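Local coordinates for odorant-binding protein 1F (Rattus norvegicus, PDB 3FIQ) that binds a wide variety of chemical odorants, as a secreted lipocalin of the nasal epithelium, at residues Lys92-Asp95 with Asp96-Phe99; Asn104-Glu107 with Ser108-Thr112; Leu132-Leu135 with Ala136-Tyr139. All coordinates share one frame; numbering follows the deposited sequence. Where two conformers were deposited one is given.

Contact 1: Lys92-Asp95 with Asp96-Phe99; sequences KKTD and DIIF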
loop_
_atom_site.group_PDB
_atom_site.type_symbol
_atom_site.label_atom_id
_atom_site.label_comp_id
_atom_site.label_asym_id
_atom_site.label_seq_id
_atom_site.Cartn_x
_atom_site.Cartn_y
_atom_site.Cartn_z
ATOM N N LYS A 92 -7.080 4.300 -7.502
ATOM C CA LYS A 92 -8.424 3.798 -7.719
ATOM C C LYS A 92 -9.048 3.567 -6.397
ATOM O O LYS A 92 -8.414 3.144 -5.463
ATOM C CB LYS A 92 -8.428 2.484 -8.481
ATOM C CG LYS A 92 -9.766 1.709 -8.455
ATOM C CD LYS A 92 -9.547 0.206 -8.616
ATOM C CE LYS A 92 -10.764 -0.583 -8.224
ATOM N NZ LYS A 92 -11.674 -0.633 -9.379
ATOM N N LYS A 93 -10.339 3.839 -6.290
ATOM C CA LYS A 93 -10.980 3.522 -5.030
ATOM C C LYS A 93 -12.452 3.149 -5.245
ATOM O O LYS A 93 -13.137 3.744 -6.093
ATOM C CB LYS A 93 -10.889 4.622 -3.987
ATOM C CG LYS A 93 -11.386 5.960 -4.373
ATOM C CD LYS A 93 -11.672 6.905 -3.175
ATOM C CE LYS A 93 -12.681 7.936 -3.689
ATOM N NZ LYS A 93 -12.859 9.116 -2.883
ATOM N N THR A 94 -12.888 2.183 -4.440
ATOM C CA THR A 94 -14.278 1.770 -4.288
ATOM C C THR A 94 -14.505 1.724 -2.792
ATOM O O THR A 94 -13.588 2.024 -1.997
ATOM C CB THR A 94 -14.529 0.406 -4.883
ATOM O OG1 THR A 94 -13.885 -0.611 -4.085
ATOM C CG2 THR A 94 -13.978 0.305 -6.263
ATOM N N ASP A 95 -15.714 1.365 -2.363
ATOM C CA ASP A 95 -15.951 1.375 -0.919
ATOM C C ASP A 95 -15.101 0.336 -0.189
ATOM O O ASP A 95 -14.768 0.539 0.989
ATOM C CB ASP A 95 -17.435 1.215 -0.558
ATOM C CG ASP A 95 -17.979 -0.117 -0.958
ATOM O OD1 ASP A 95 -18.131 -0.324 -2.170
ATOM O OD2 ASP A 95 -18.258 -0.956 -0.064
ATOM N N ASP A 96 -14.712 -0.746 -0.868
ATOM C CA ASP A 96 -13.990 -1.810 -0.159
ATOM C C ASP A 96 -12.620 -2.187 -0.723
ATOM O O ASP A 96 -11.992 -3.084 -0.205
ATOM C CB ASP A 96 -14.866 -3.060 0.042
ATOM C CG ASP A 96 -15.346 -3.614 -1.234
ATOM O OD1 ASP A 96 -14.821 -3.190 -2.262
ATOM O OD2 ASP A 96 -16.248 -4.467 -1.224
ATOM N N ILE A 97 -12.120 -1.425 -1.692
ATOM C CA ILE A 97 -10.824 -1.666 -2.326
ATOM C C ILE A 97 -10.210 -0.311 -2.650
ATOM O O ILE A 97 -10.872 0.536 -3.207
ATOM C CB ILE A 97 -10.965 -2.495 -3.616
ATOM C CG1 ILE A 97 -11.520 -3.899 -3.334
ATOM C CG2 ILE A 97 -9.652 -2.488 -4.360
ATOM C CD1 ILE A 97 -10.555 -4.786 -2.595
ATOM N N ILE A 98 -8.937 -0.116 -2.327
ATOM C CA ILE A 98 -8.123 1.024 -2.725
ATOM C C ILE A 98 -6.874 0.551 -3.378
ATOM O O ILE A 98 -6.193 -0.326 -2.823
ATOM C CB ILE A 98 -7.797 1.939 -1.539
ATOM C CG1 ILE A 98 -9.098 2.493 -0.975
ATOM C CG2 ILE A 98 -6.873 3.095 -1.985
ATOM C CD1 ILE A 98 -8.908 3.366 0.272
ATOM N N PHE A 99 -6.577 1.045 -4.570
ATOM C CA PHE A 99 -5.252 0.909 -5.181
ATOM C C PHE A 99 -4.373 2.132 -4.901
ATOM O O PHE A 99 -4.753 3.239 -5.287
ATOM C CB PHE A 99 -5.344 0.784 -6.691
ATOM C CG PHE A 99 -6.000 -0.491 -7.236
ATOM C CD1 PHE A 99 -6.607 -1.478 -6.436
ATOM C CD2 PHE A 99 -5.897 -0.733 -8.589
ATOM C CE1 PHE A 99 -7.163 -2.586 -7.001
ATOM C CE2 PHE A 99 -6.477 -1.853 -9.148
ATOM C CZ PHE A 99 -7.104 -2.752 -8.382
HETATM O O HOH W 1 -17.031 -2.045 -3.802
#
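Lys-92 lies alongside Phe-99, the two side chains pointing the same way from a hydrogen-bonded antiparallel pair. Following the lysine outward, CB meets Phe-99 CB and CG, each at 4.0 Å. With CG anti to the backbone nitrogen (chi1 166°), the chain then runs over the ring: Lys-92 CD sits 3.6 Å from the Phe-99 ring centroid and only 7° off its normal, a CH-pi contact over the middle of the face. CE passes loosely beside the CG2 methyl of Ile-97. A bend at the last torsion carries NZ onward; Lys-92 NZ is 5.5 Å from the Phe-99 ring centroid, at most a weak cation-pi attraction, and instead forms a salt bridge with Glu-131, while the methylenes do the packing.

The backbone evidence is consistent with this register. Phe-99 N donates to Lys-92 O at 2.9 Å, whereas the return bond from Lys-92 N to Phe-99 O is weak. Nearer the turn, Thr-94 N reaches Ile-97 O at 2.9 Å with a nearly straight N-H (167°), and Thr-94 OG1 accepts a weak bond from Ile-97 N. At the tip the Asp-95 and Asp-96 carboxylates stand side by side, Asp-95 OD2 and Asp-96 OD2 4.2 Å apart. One water donates to both Asp-95 OD1 and Asp-96 OD1, which would ease their mutual repulsion, and Asp-96 also has a long, weak ion pair with Arg-121. Together these bonds define a tight beta hairpin joining strands 85-93 and 97-105, two neighbouring strands of the lipocalin beta-barrel.

Contact 2: Asn104-Glu107 with Ser108-Thr112; sequences NVDE and SGKET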
loop_
_atom_site.group_PDB
_atom_site.type_symbol
_atom_site.label_atom_id
_atom_site.label_comp_id
_atom_site.label_asym_id
_atom_site.label_seq_id
_atom_site.Cartn_x
_atom_site.Cartn_y
_atom_site.Cartn_z
ATOM N N ASN A 104 8.976 4.817 -3.344
ATOM C CA ASN A 104 9.947 4.754 -2.202
ATOM C C ASN A 104 11.308 5.017 -2.680
ATOM O O ASN A 104 11.790 4.419 -3.678
ATOM C CB ASN A 104 9.865 3.395 -1.563
ATOM C CG ASN A 104 10.912 3.142 -0.514
ATOM O OD1 ASN A 104 11.959 2.575 -0.818
ATOM N ND2 ASN A 104 10.670 3.578 0.737
ATOM N N VAL A 105 11.992 5.968 -1.999
ATOM C CA VAL A 105 13.412 6.219 -2.240
ATOM C C VAL A 105 14.161 5.829 -1.030
ATOM O O VAL A 105 14.015 6.431 0.035
ATOM C CB VAL A 105 13.664 7.677 -2.595
ATOM C CG1 VAL A 105 15.114 7.912 -2.866
ATOM C CG2 VAL A 105 12.746 8.108 -3.771
ATOM N N ASP A 106 14.876 4.718 -1.132
ATOM C CA ASP A 106 15.465 4.131 0.057
ATOM C C ASP A 106 16.675 4.885 0.506
ATOM O O ASP A 106 17.075 5.857 -0.122
ATOM C CB ASP A 106 15.613 2.638 -0.066
ATOM C CG ASP A 106 16.824 2.166 -0.837
ATOM O OD1 ASP A 106 17.726 2.957 -1.104
ATOM O OD2 ASP A 106 16.881 0.906 -1.135
ATOM N N GLU A 107 17.190 4.518 1.667
ATOM C CA GLU A 107 18.342 5.276 2.214
ATOM C C GLU A 107 19.521 5.305 1.295
ATOM O O GLU A 107 20.383 6.228 1.351
ATOM C CB GLU A 107 18.759 4.713 3.561
ATOM C CG GLU A 107 17.764 5.011 4.675
ATOM C CD GLU A 107 18.351 4.804 6.096
ATOM O OE1 GLU A 107 19.235 3.924 6.286
ATOM O OE2 GLU A 107 17.927 5.539 7.018
ATOM N N SER A 108 19.595 4.318 0.430
ATOM C CA SER A 108 20.743 4.222 -0.484
ATOM C C SER A 108 20.493 4.948 -1.754
ATOM O O SER A 108 21.382 5.025 -2.607
ATOM C CB SER A 108 21.086 2.780 -0.827
ATOM O OG SER A 108 20.128 2.231 -1.720
ATOM N N GLY A 109 19.299 5.499 -1.890
ATOM C CA GLY A 109 18.941 6.242 -3.088
ATOM C C GLY A 109 18.189 5.446 -4.162
ATOM O O GLY A 109 17.811 5.996 -5.184
ATOM N N LYS A 110 17.953 4.182 -3.918
ATOM C CA LYS A 110 17.314 3.320 -4.882
ATOM C C LYS A 110 15.823 3.673 -4.898
ATOM O O LYS A 110 15.157 3.746 -3.859
ATOM C CB LYS A 110 17.501 1.865 -4.510
ATOM C CG LYS A 110 16.905 0.866 -5.493
ATOM C CD LYS A 110 16.986 -0.568 -4.978
ATOM C CE LYS A 110 18.211 -1.295 -5.465
ATOM N NZ LYS A 110 17.869 -2.757 -5.747
ATOM N N GLU A 111 15.296 3.860 -6.082
ATOM C CA GLU A 111 13.867 4.164 -6.236
ATOM C C GLU A 111 13.084 2.962 -6.636
ATOM O O GLU A 111 13.438 2.257 -7.588
ATOM C CB GLU A 111 13.702 5.189 -7.351
ATOM C CG GLU A 111 12.320 5.809 -7.397
ATOM C CD GLU A 111 12.193 6.920 -8.468
ATOM O OE1 GLU A 111 13.087 7.812 -8.485
ATOM O OE2 GLU A 111 11.203 6.877 -9.263
ATOM N N THR A 112 11.965 2.720 -5.929
ATOM C CA THR A 112 11.070 1.628 -6.180
ATOM C C THR A 112 9.660 2.197 -6.364
ATOM O O THR A 112 9.161 2.993 -5.565
ATOM C CB THR A 112 11.054 0.621 -5.004
ATOM O OG1 THR A 112 12.398 0.188 -4.704
ATOM C CG2 THR A 112 10.205 -0.629 -5.278
HETATM O O HOH W 2 13.430 1.715 -2.969
HETATM O O HOH W 3 18.941 -0.590 -1.717
#
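Asp-106 and Ser-108 meet because both first torsions are near +60°: CG of the aspartate (chi1 81°) and OG of the serine (chi1 74°) are each held between their own backbone nitrogen and carbonyl carbon. The carboxylate therefore folds back over the turn, and Asp-106 OD1 accepts three bonds. Ser-108 OG donates at 2.6 Å to the syn lone pair of Asp-106 OD1. Ser-108 N approaches the same Asp-106 OD1 from above the carboxylate plane at 2.8 Å, which makes an Asx turn. Lys-110 N also comes from out of that plane, 3.1 Å from Asp-106 OD1.

The main chain beneath is a type I turn with a G1 beta bulge. Gly-109 N donates to Asp-106 O at 2.9 Å, and Asp-106 N to Lys-110 O, also at 2.9 Å. Gly-109 has a positive phi of 96°, where a CB would press on the preceding carbonyl oxygen. Beyond the bulge, Asn-104 and Thr-112 form a hydrogen-bonded antiparallel pair, with Val-105 and Glu-111 a non-hydrogen-bonded one. A water links the side-chain oxygens of Asn-104 and Thr-112 with Lys-110 O, lying 2.7 Å from Asn-104 OD1. Outside the hairpin, Asn-104 ND2 bonds to Asn-86 OD1 and Ser-83 O, and Thr-112 OG1 to Asn-25 OD1.

The other carboxylate oxygen has its own partners. A second water donates to Asp-106 OD2 at 2.6 Å and also to Ser-108 OG, while Lys-28 forms a salt bridge with OD2. Lys-110 lays its CB against the carboxylate but sends NZ to Glu-27. With three donors on one oxygen and a lysine and a water on the other, the carboxylate of Asp-106 is fixed in rotation, and these surroundings would favour its ionised form.

Contact 3: Leu132-Leu135 with Ala136-Tyr139; sequences LRKL and AEEY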
loop_
_atom_site.group_PDB
_atom_site.type_symbol
_atom_site.label_atom_id
_atom_site.label_comp_id
_atom_site.label_asym_id
_atom_site.label_seq_id
_atom_site.Cartn_x
_atom_site.Cartn_y
_atom_site.Cartn_z
ATOM N N LEU A 132 -5.613 -4.098 -12.242
ATOM C CA LEU A 132 -4.319 -4.057 -11.565
ATOM C C LEU A 132 -3.210 -4.332 -12.528
ATOM O O LEU A 132 -2.175 -3.617 -12.559
ATOM C CB LEU A 132 -4.255 -5.028 -10.429
ATOM C CG LEU A 132 -2.910 -5.108 -9.695
ATOM C CD1 LEU A 132 -2.546 -3.795 -9.032
ATOM C CD2 LEU A 132 -2.937 -6.206 -8.652
ATOM N N ARG A 133 -3.357 -5.354 -13.340
ATOM C CA ARG A 133 -2.331 -5.632 -14.340
ATOM C C ARG A 133 -2.119 -4.509 -15.334
ATOM O O ARG A 133 -1.000 -4.228 -15.706
ATOM C CB ARG A 133 -2.650 -6.916 -15.066
ATOM C CG ARG A 133 -2.578 -8.142 -14.160
ATOM C CD ARG A 133 -2.884 -9.414 -14.889
ATOM N NE ARG A 133 -2.225 -9.521 -16.180
ATOM C CZ ARG A 133 -1.016 -10.048 -16.392
ATOM N NH1 ARG A 133 -0.293 -10.543 -15.390
ATOM N NH2 ARG A 133 -0.541 -10.089 -17.621
ATOM N N LYS A 134 -3.198 -3.864 -15.781
ATOM C CA LYS A 134 -3.107 -2.778 -16.717
ATOM C C LYS A 134 -2.420 -1.584 -16.096
ATOM O O LYS A 134 -1.579 -0.972 -16.725
ATOM C CB LYS A 134 -4.485 -2.426 -17.264
ATOM C CG LYS A 134 -4.983 -3.380 -18.366
ATOM C CD LYS A 134 -4.057 -3.399 -19.623
ATOM C CE LYS A 134 -4.749 -4.062 -20.851
ATOM N NZ LYS A 134 -3.835 -4.315 -22.007
ATOM N N LEU A 135 -2.715 -1.303 -14.837
ATOM C CA LEU A 135 -2.106 -0.205 -14.132
ATOM C C LEU A 135 -0.604 -0.404 -13.927
ATOM O O LEU A 135 0.172 0.553 -14.081
ATOM C CB LEU A 135 -2.756 -0.007 -12.763
ATOM C CG LEU A 135 -4.069 0.709 -12.931
ATOM C CD1 LEU A 135 -4.826 0.496 -11.580
ATOM C CD2 LEU A 135 -3.897 2.195 -13.306
ATOM N N ALA A 136 -0.201 -1.626 -13.559
ATOM C CA ALA A 136 1.170 -1.938 -13.388
ATOM C C ALA A 136 1.872 -1.637 -14.744
ATOM O O ALA A 136 2.955 -1.089 -14.752
ATOM C CB ALA A 136 1.357 -3.434 -12.931
ATOM N N GLU A 137 1.316 -2.062 -15.865
ATOM C CA GLU A 137 1.938 -1.792 -17.182
ATOM C C GLU A 137 2.107 -0.310 -17.399
ATOM O O GLU A 137 3.146 0.155 -17.824
ATOM C CB GLU A 137 1.122 -2.430 -18.322
ATOM C CG GLU A 137 1.261 -3.925 -18.314
ATOM C CD GLU A 137 0.254 -4.699 -19.234
ATOM O OE1 GLU A 137 -0.680 -4.082 -19.820
ATOM O OE2 GLU A 137 0.407 -5.955 -19.349
ATOM N N GLU A 138 1.056 0.409 -17.077
ATOM C CA GLU A 138 1.059 1.832 -17.259
ATOM C C GLU A 138 2.130 2.499 -16.424
ATOM O O GLU A 138 2.723 3.493 -16.896
ATOM C CB GLU A 138 -0.304 2.441 -16.939
ATOM C CG GLU A 138 -1.442 2.152 -17.890
ATOM C CD GLU A 138 -2.735 2.709 -17.317
ATOM O OE1 GLU A 138 -2.635 3.717 -16.562
ATOM O OE2 GLU A 138 -3.828 2.160 -17.610
ATOM N N TYR A 139 2.396 1.965 -15.241
ATOM C CA TYR A 139 3.360 2.535 -14.297
ATOM C C TYR A 139 4.752 1.854 -14.434
ATOM O O TYR A 139 5.653 2.050 -13.620
ATOM C CB TYR A 139 2.733 2.582 -12.828
ATOM C CG TYR A 139 1.669 3.659 -12.633
ATOM C CD1 TYR A 139 0.358 3.466 -12.996
ATOM C CD2 TYR A 139 2.018 4.961 -12.224
ATOM C CE1 TYR A 139 -0.603 4.501 -12.934
ATOM C CE2 TYR A 139 1.052 5.965 -12.116
ATOM C CZ TYR A 139 -0.232 5.746 -12.490
ATOM O OH TYR A 139 -1.162 6.783 -12.430
#
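The C-terminal turns of helix 126-138, the helix that lies against the lipocalin barrel, end where Leu-135 meets Tyr-139. Tyr-139 is the first residue to leave helical backbone angles, yet its N still donates to Leu-135 O at 2.9 Å, through a bent N-H (140°). It also makes a weak bond to Ala-136 O. The tyrosine ring turns its edge to the same leucine carbonyl: CD1 of Tyr-139 lies 3.1 Å from Leu-135 O, in the ring plane. Leu-135 and Tyr-139 run side by side, pointing the same way, with Leu-135 CD2 4.0 Å from Tyr-139 CE1. Glu-138 crosses the leucine, bringing OE1 within 3.8 Å of Leu-135 CD2.

On the solvent side, a bend at chi2 (-61°) swings the Lys-134 chain across Glu-137. Its CD approaches Glu-137 OE1 at 3.5 Å, and Lys-134 NZ completes a long salt bridge to that oxygen at 3.8 Å. CD thus comes closer to the oxygen than NZ does, and the electrostatic attraction is probably modest. Regular i to i+4 backbone bonds, such as Glu-138 N to Lys-134 O at 3.0 Å, run beneath.

Leu-132 and Leu-135 press on Phe-99 of strand 97-105 and on Ile-115 of strand 111-119, Leu-132 reaching Val-117 as well. Tyr-139 meets the His-101 ring on strand 97-105, while the side chains of Ala-136 and Glu-137 touch Asn-143, whose ND2 bonds to Arg-133 O.

In the fold
Contacts 1 and 2 are hairpins at the two ends of strand 97-105, on opposite sides of the chain's centre; their centres are 27 Å apart and they do not touch. Contact 3 lies beside the sheet rather than within it. It meets contact 1 directly, with Phe-99 CD2 3.4 Å from Leu-135 CD1, so Phe-99 is shared between the Lys-92 chain and the helix. Contact 2 stays apart from the helix, nearest atoms about 8 Å away, though strand 111-119 leads from that hairpin toward helix 126-138. The three contacts thus mark both ends of one barrel strand and the helix packed on it, the barrel being the part that encloses the ligand cavity in lipocalins.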